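Local coordinates for protein superoxide dismutase (Chaetomium thermophilum, PDB 4BR6) that probably protects cells from superoxide by dismutating it to hydrogen peroxide and dioxygen at a manganese centre, at residues 65-77 / 146-160. Residues are numbered along the deposited sequence; the frame is centred on the assembly and turned at random.
Sequences NFHGGGHLNHTLF and QDPVTGQLVPLMGID. With MN3 (manganese (III) ion), chain I.
Gln146 lies across the glycine-rich turn of helix 65-77, its CB over the backbone at Phe66 O and Gly70 N and its CG 3.7 Å from Phe66 CE1. Gly69 lets the loop come this close: its CA makes a CH...O contact with Gln146 O, where a CB would clash. With chi2 bent to -62°, the Gln146 chain folds so that its amide runs toward the metal site. There OE1 receives Asn73 ND2 in its carbonyl plane at 3.3 Å, nearly straight (173°), and also accepts from Trp126, while NE2 is bonded to Tyr34 and meets the edge of the His74 ring, 3.5 Å from CE1. Cut back to an alanine here, the side chain would probably leave Asn73, Trp126 and Tyr34 without their shared amide and a gap beside His74. At the N-terminal end of the segment, Asn65 ND2 gives Asp147 OD1 a hydrogen bond of 3.0 Å; nearer the middle, a water joins Asn73 OD1 to Val149 N.

Toward the other end of the helix, Leu76 CD1 packs on Pro155 CG at 3.7 Å, and Phe77 takes Asp160 CB over one ring face in a CH-pi contact. That carbon leads into the carboxylate whose OD2 binds manganese at 2.2 Å, while OD1 is hydrogen-bonded to Trp162. His74 supplies NE2 at 2.4 Å, its ring almost perpendicular to the carboxylate (87°) and fixed by ND1, which donates to Gly70 O. His26, His164 and a water complete the five ligands, as in the trigonal bipyramid of this family. The interface thus illustrates how one metal site is built from two domains: the alpha-hairpin and C-terminal parts each bring protein ligands, and the amide of Gln146, gripped by Asn73, Trp126 and Tyr34, is consistent with the second-shell glutamine of manganese dismutases, thought in the family to tune the metal-bound solvent.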
loop_
_atom_site.group_PDB
_atom_site.type_symbol
_atom_site.label_atom_id
_atom_site.label_comp_id
_atom_site.label_asym_id
_atom_site.label_seq_id
_atom_site.Cartn_x
_atom_site.Cartn_y
_atom_site.Cartn_z
ATOM N N ASN B 65 14.425 0.961 0.670
ATOM C CA ASN B 65 13.593 0.036 -0.098
ATOM C C ASN B 65 13.541 0.443 -1.554
ATOM O O ASN B 65 13.790 -0.370 -2.449
ATOM C CB ASN B 65 12.172 -0.020 0.488
ATOM C CG ASN B 65 11.245 -0.967 -0.277
ATOM O OD1 ASN B 65 11.357 -2.183 -0.173
ATOM N ND2 ASN B 65 10.300 -0.403 -1.016
ATOM N N PHE B 66 13.228 1.714 -1.787
ATOM C CA PHE B 66 12.998 2.221 -3.136
ATOM C C PHE B 66 14.265 2.176 -3.982
ATOM O O PHE B 66 14.270 1.607 -5.086
ATOM C CB PHE B 66 12.460 3.656 -3.072
ATOM C CG PHE B 66 12.152 4.262 -4.420
ATOM C CD1 PHE B 66 11.182 3.726 -5.244
ATOM C CD2 PHE B 66 12.818 5.396 -4.846
ATOM C CE1 PHE B 66 10.904 4.289 -6.469
ATOM C CE2 PHE B 66 12.535 5.968 -6.081
ATOM C CZ PHE B 66 11.580 5.413 -6.887
ATOM N N HIS B 67 15.333 2.776 -3.465
ATOM C CA HIS B 67 16.598 2.841 -4.183
ATOM C C HIS B 67 17.309 1.504 -4.167
ATOM O O HIS B 67 17.955 1.131 -5.138
ATOM C CB HIS B 67 17.491 3.915 -3.579
ATOM C CG HIS B 67 16.998 5.299 -3.833
ATOM N ND1 HIS B 67 16.798 5.795 -5.101
ATOM C CD2 HIS B 67 16.621 6.281 -2.981
ATOM C CE1 HIS B 67 16.337 7.032 -5.021
ATOM N NE2 HIS B 67 16.223 7.349 -3.745
ATOM N N GLY B 68 17.203 0.778 -3.064
ATOM C CA GLY B 68 17.782 -0.545 -3.016
ATOM C C GLY B 68 17.053 -1.436 -4.001
ATOM O O GLY B 68 17.658 -2.295 -4.643
ATOM N N GLY B 69 15.754 -1.210 -4.152
ATOM C CA GLY B 69 14.961 -2.012 -5.063
ATOM C C GLY B 69 15.269 -1.680 -6.506
ATOM O O GLY B 69 15.372 -2.569 -7.331
ATOM N N GLY B 70 15.436 -0.395 -6.806
ATOM C CA GLY B 70 15.754 0.030 -8.160
ATOM C C GLY B 70 17.078 -0.528 -8.653
ATOM O O GLY B 70 17.183 -1.004 -9.783
ATOM N N HIS B 71 18.087 -0.468 -7.791
ATOM C CA HIS B 71 19.403 -1.003 -8.103
ATOM C C HIS B 71 19.317 -2.494 -8.478
ATOM O O HIS B 71 19.769 -2.891 -9.553
ATOM C CB HIS B 71 20.345 -0.808 -6.912
ATOM C CG HIS B 71 21.748 -1.255 -7.177
ATOM N ND1 HIS B 71 22.413 -0.972 -8.352
ATOM C CD2 HIS B 71 22.610 -1.973 -6.420
ATOM C CE1 HIS B 71 23.624 -1.492 -8.305
ATOM N NE2 HIS B 71 23.770 -2.103 -7.143
ATOM N N LEU B 72 18.732 -3.312 -7.599
ATOM C CA LEU B 72 18.624 -4.762 -7.838
ATOM C C LEU B 72 17.836 -5.098 -9.097
ATOM O O LEU B 72 18.222 -5.974 -9.877
ATOM C CB LEU B 72 17.949 -5.479 -6.655
ATOM C CG LEU B 72 17.512 -6.945 -6.880
ATOM C CD1 LEU B 72 18.678 -7.877 -7.233
ATOM C CD2 LEU B 72 16.762 -7.491 -5.672
ATOM N N ASN B 73 16.702 -4.434 -9.255
ATOM C CA ASN B 73 15.765 -4.758 -10.314
ATOM C C ASN B 73 16.322 -4.427 -11.659
ATOM O O ASN B 73 16.210 -5.219 -12.587
ATOM C CB ASN B 73 14.453 -4.005 -10.140
ATOM C CG ASN B 73 13.670 -4.474 -8.952
ATOM O OD1 ASN B 73 13.867 -5.578 -8.450
ATOM N ND2 ASN B 73 12.756 -3.642 -8.506
ATOM N N HIS B 74 16.911 -3.249 -11.777
ATOM C CA HIS B 74 17.520 -2.866 -13.040
ATOM C C HIS B 74 18.767 -3.679 -13.331
ATOM O O HIS B 74 19.031 -4.002 -14.490
ATOM C CB HIS B 74 17.835 -1.385 -13.055
ATOM C CG HIS B 74 16.613 -0.531 -13.017
ATOM N ND1 HIS B 74 15.951 -0.248 -11.847
ATOM C CD2 HIS B 74 15.907 0.052 -14.006
ATOM C CE1 HIS B 74 14.903 0.510 -12.113
ATOM N NE2 HIS B 74 14.857 0.712 -13.415
ATOM N N THR B 75 19.531 -4.002 -12.294
ATOM C CA THR B 75 20.705 -4.847 -12.480
ATOM C C THR B 75 20.314 -6.146 -13.151
ATOM O O THR B 75 20.894 -6.520 -14.171
ATOM C CB THR B 75 21.423 -5.151 -11.165
ATOM O OG1 THR B 75 22.080 -3.958 -10.721
ATOM C CG2 THR B 75 22.467 -6.251 -11.365
ATOM N N LEU B 76 19.340 -6.843 -12.578
ATOM C CA LEU B 76 18.849 -8.078 -13.180
ATOM C C LEU B 76 18.227 -7.856 -14.562
ATOM O O LEU B 76 18.390 -8.685 -15.445
ATOM C CB LEU B 76 17.817 -8.747 -12.280
ATOM C CG LEU B 76 18.305 -9.239 -10.923
ATOM C CD1 LEU B 76 17.119 -9.824 -10.174
ATOM C CD2 LEU B 76 19.403 -10.259 -11.053
ATOM N N PHE B 77 17.504 -6.751 -14.734
ATOM C CA PHE B 77 16.870 -6.425 -16.015
ATOM C C PHE B 77 17.897 -6.414 -17.161
ATOM O O PHE B 77 17.720 -7.100 -18.160
ATOM C CB PHE B 77 16.158 -5.067 -15.934
ATOM C CG PHE B 77 15.247 -4.768 -17.104
ATOM C CD1 PHE B 77 14.406 -5.736 -17.637
ATOM C CD2 PHE B 77 15.204 -3.492 -17.651
ATOM C CE1 PHE B 77 13.574 -5.440 -18.696
ATOM C CE2 PHE B 77 14.362 -3.203 -18.716
ATOM C CZ PHE B 77 13.553 -4.169 -19.228
ATOM N N GLN B 146 9.389 -0.174 -7.070
ATOM C CA GLN B 146 10.664 -0.903 -7.124
ATOM C C GLN B 146 10.771 -1.992 -6.072
ATOM O O GLN B 146 11.865 -2.482 -5.811
ATOM C CB GLN B 146 11.870 0.034 -6.983
ATOM C CG GLN B 146 11.979 1.121 -8.042
ATOM C CD GLN B 146 12.139 0.594 -9.459
ATOM O OE1 GLN B 146 12.357 -0.599 -9.692
ATOM N NE2 GLN B 146 12.045 1.491 -10.418
ATOM N N ASP B 147 9.649 -2.381 -5.477
ATOM C CA ASP B 147 9.660 -3.448 -4.490
ATOM C C ASP B 147 10.285 -4.705 -5.108
ATOM O O ASP B 147 9.965 -5.051 -6.234
ATOM C CB ASP B 147 8.246 -3.757 -4.006
ATOM C CG ASP B 147 7.596 -2.582 -3.293
ATOM O OD1 ASP B 147 8.309 -1.624 -2.925
ATOM O OD2 ASP B 147 6.363 -2.618 -3.099
ATOM N N PRO B 148 11.196 -5.375 -4.382
ATOM C CA PRO B 148 11.877 -6.541 -4.962
ATOM C C PRO B 148 11.145 -7.885 -4.837
ATOM O O PRO B 148 10.206 -8.030 -4.071
ATOM C CB PRO B 148 13.176 -6.604 -4.164
ATOM C CG PRO B 148 12.851 -5.957 -2.862
ATOM C CD PRO B 148 11.855 -4.908 -3.148
ATOM N N VAL B 149 11.598 -8.868 -5.608
ATOM C CA VAL B 149 11.178 -10.257 -5.431
ATOM C C VAL B 149 12.143 -10.932 -4.457
ATOM O O VAL B 149 13.284 -11.216 -4.822
ATOM C CB VAL B 149 11.231 -11.009 -6.762
ATOM C CG1 VAL B 149 10.878 -12.477 -6.587
ATOM C CG2 VAL B 149 10.307 -10.335 -7.768
ATOM N N THR B 150 11.705 -11.176 -3.224
ATOM C CA THR B 150 12.608 -11.681 -2.190
ATOM C C THR B 150 11.925 -12.692 -1.270
ATOM O O THR B 150 10.717 -12.914 -1.368
ATOM C CB THR B 150 13.194 -10.521 -1.370
ATOM O OG1 THR B 150 14.264 -11.009 -0.552
ATOM C CG2 THR B 150 12.124 -9.866 -0.511
ATOM N N GLY B 151 12.696 -13.319 -0.386
ATOM C CA GLY B 151 12.140 -14.319 0.509
ATOM C C GLY B 151 11.887 -15.658 -0.172
ATOM O O GLY B 151 12.801 -16.296 -0.691
ATOM N N GLN B 152 10.629 -16.075 -0.176
ATOM C CA GLN B 152 10.237 -17.393 -0.669
ATOM C C GLN B 152 10.461 -17.554 -2.166
ATOM O O GLN B 152 10.499 -18.676 -2.680
ATOM C CB GLN B 152 8.748 -17.627 -0.366
ATOM C CG GLN B 152 8.282 -19.068 -0.488
ATOM C CD GLN B 152 8.934 -19.970 0.525
ATOM O OE1 GLN B 152 9.418 -19.511 1.554
ATOM N NE2 GLN B 152 8.946 -21.263 0.248
ATOM N N LEU B 153 10.580 -16.427 -2.865
ATOM C CA LEU B 153 10.669 -16.421 -4.316
ATOM C C LEU B 153 11.962 -15.795 -4.808
ATOM O O LEU B 153 12.444 -14.807 -4.254
ATOM C CB LEU B 153 9.497 -15.656 -4.912
ATOM C CG LEU B 153 8.121 -16.276 -4.714
ATOM C CD1 LEU B 153 7.132 -15.420 -5.470
ATOM C CD2 LEU B 153 8.096 -17.715 -5.185
ATOM N N VAL B 154 12.500 -16.380 -5.872
ATOM C CA VAL B 154 13.762 -15.943 -6.450
ATOM C C VAL B 154 13.463 -15.441 -7.860
ATOM O O VAL B 154 12.836 -16.149 -8.648
ATOM C CB VAL B 154 14.791 -17.103 -6.504
ATOM C CG1 VAL B 154 16.168 -16.564 -6.879
ATOM C CG2 VAL B 154 14.847 -17.857 -5.159
ATOM N N PRO B 155 13.878 -14.213 -8.182
ATOM C CA PRO B 155 13.525 -13.732 -9.523
ATOM C C PRO B 155 14.410 -14.361 -10.612
ATOM O O PRO B 155 15.604 -14.541 -10.376
ATOM C CB PRO B 155 13.752 -12.220 -9.416
ATOM C CG PRO B 155 14.789 -12.065 -8.327
ATOM C CD PRO B 155 14.545 -13.179 -7.368
ATOM N N LEU B 156 13.839 -14.672 -11.774
ATOM C CA LEU B 156 14.585 -15.312 -12.854
ATOM C C LEU B 156 14.573 -14.457 -14.124
ATOM O O LEU B 156 15.512 -14.468 -14.906
ATOM C CB LEU B 156 13.990 -16.681 -13.176
ATOM C CG LEU B 156 13.991 -17.759 -12.099
ATOM C CD1 LEU B 156 13.562 -19.076 -12.734
ATOM C CD2 LEU B 156 15.347 -17.904 -11.389
ATOM N N MET B 157 13.478 -13.750 -14.351
ATOM C CA MET B 157 13.335 -12.963 -15.564
ATOM C C MET B 157 12.355 -11.838 -15.284
ATOM O O MET B 157 11.214 -12.099 -14.936
ATOM C CB MET B 157 12.828 -13.854 -16.700
ATOM C CG MET B 157 12.939 -13.239 -18.082
ATOM S SD MET B 157 11.794 -11.872 -18.351
ATOM C CE MET B 157 10.240 -12.752 -18.608
ATOM N N GLY B 158 12.808 -10.597 -15.427
ATOM C CA GLY B 158 11.971 -9.441 -15.168
ATOM C C GLY B 158 11.718 -8.595 -16.399
ATOM O O GLY B 158 12.557 -8.522 -17.296
ATOM N N ILE B 159 10.533 -7.988 -16.440
ATOM C CA ILE B 159 10.186 -6.967 -17.416
ATOM C C ILE B 159 9.660 -5.727 -16.689
ATOM O O ILE B 159 8.693 -5.792 -15.926
ATOM C CB ILE B 159 9.112 -7.467 -18.396
ATOM C CG1 ILE B 159 9.647 -8.692 -19.150
ATOM C CG2 ILE B 159 8.718 -6.357 -19.362
ATOM C CD1 ILE B 159 8.650 -9.400 -20.079
ATOM N N ASP B 160 10.323 -4.603 -16.929
ATOM C CA ASP B 160 10.011 -3.325 -16.305
ATOM C C ASP B 160 8.775 -2.715 -16.951
ATOM O O ASP B 160 8.713 -2.616 -18.175
ATOM C CB ASP B 160 11.196 -2.418 -16.552
ATOM C CG ASP B 160 11.098 -1.106 -15.844
ATOM O OD1 ASP B 160 10.146 -0.840 -15.079
ATOM O OD2 ASP B 160 12.026 -0.338 -16.065
HETATM MN MN MN3 I . 13.000 1.202 -14.849
HETATM O O HOH W 1 13.461 -8.213 -7.508
HETATM O O HOH W 2 11.726 1.851 -12.773
#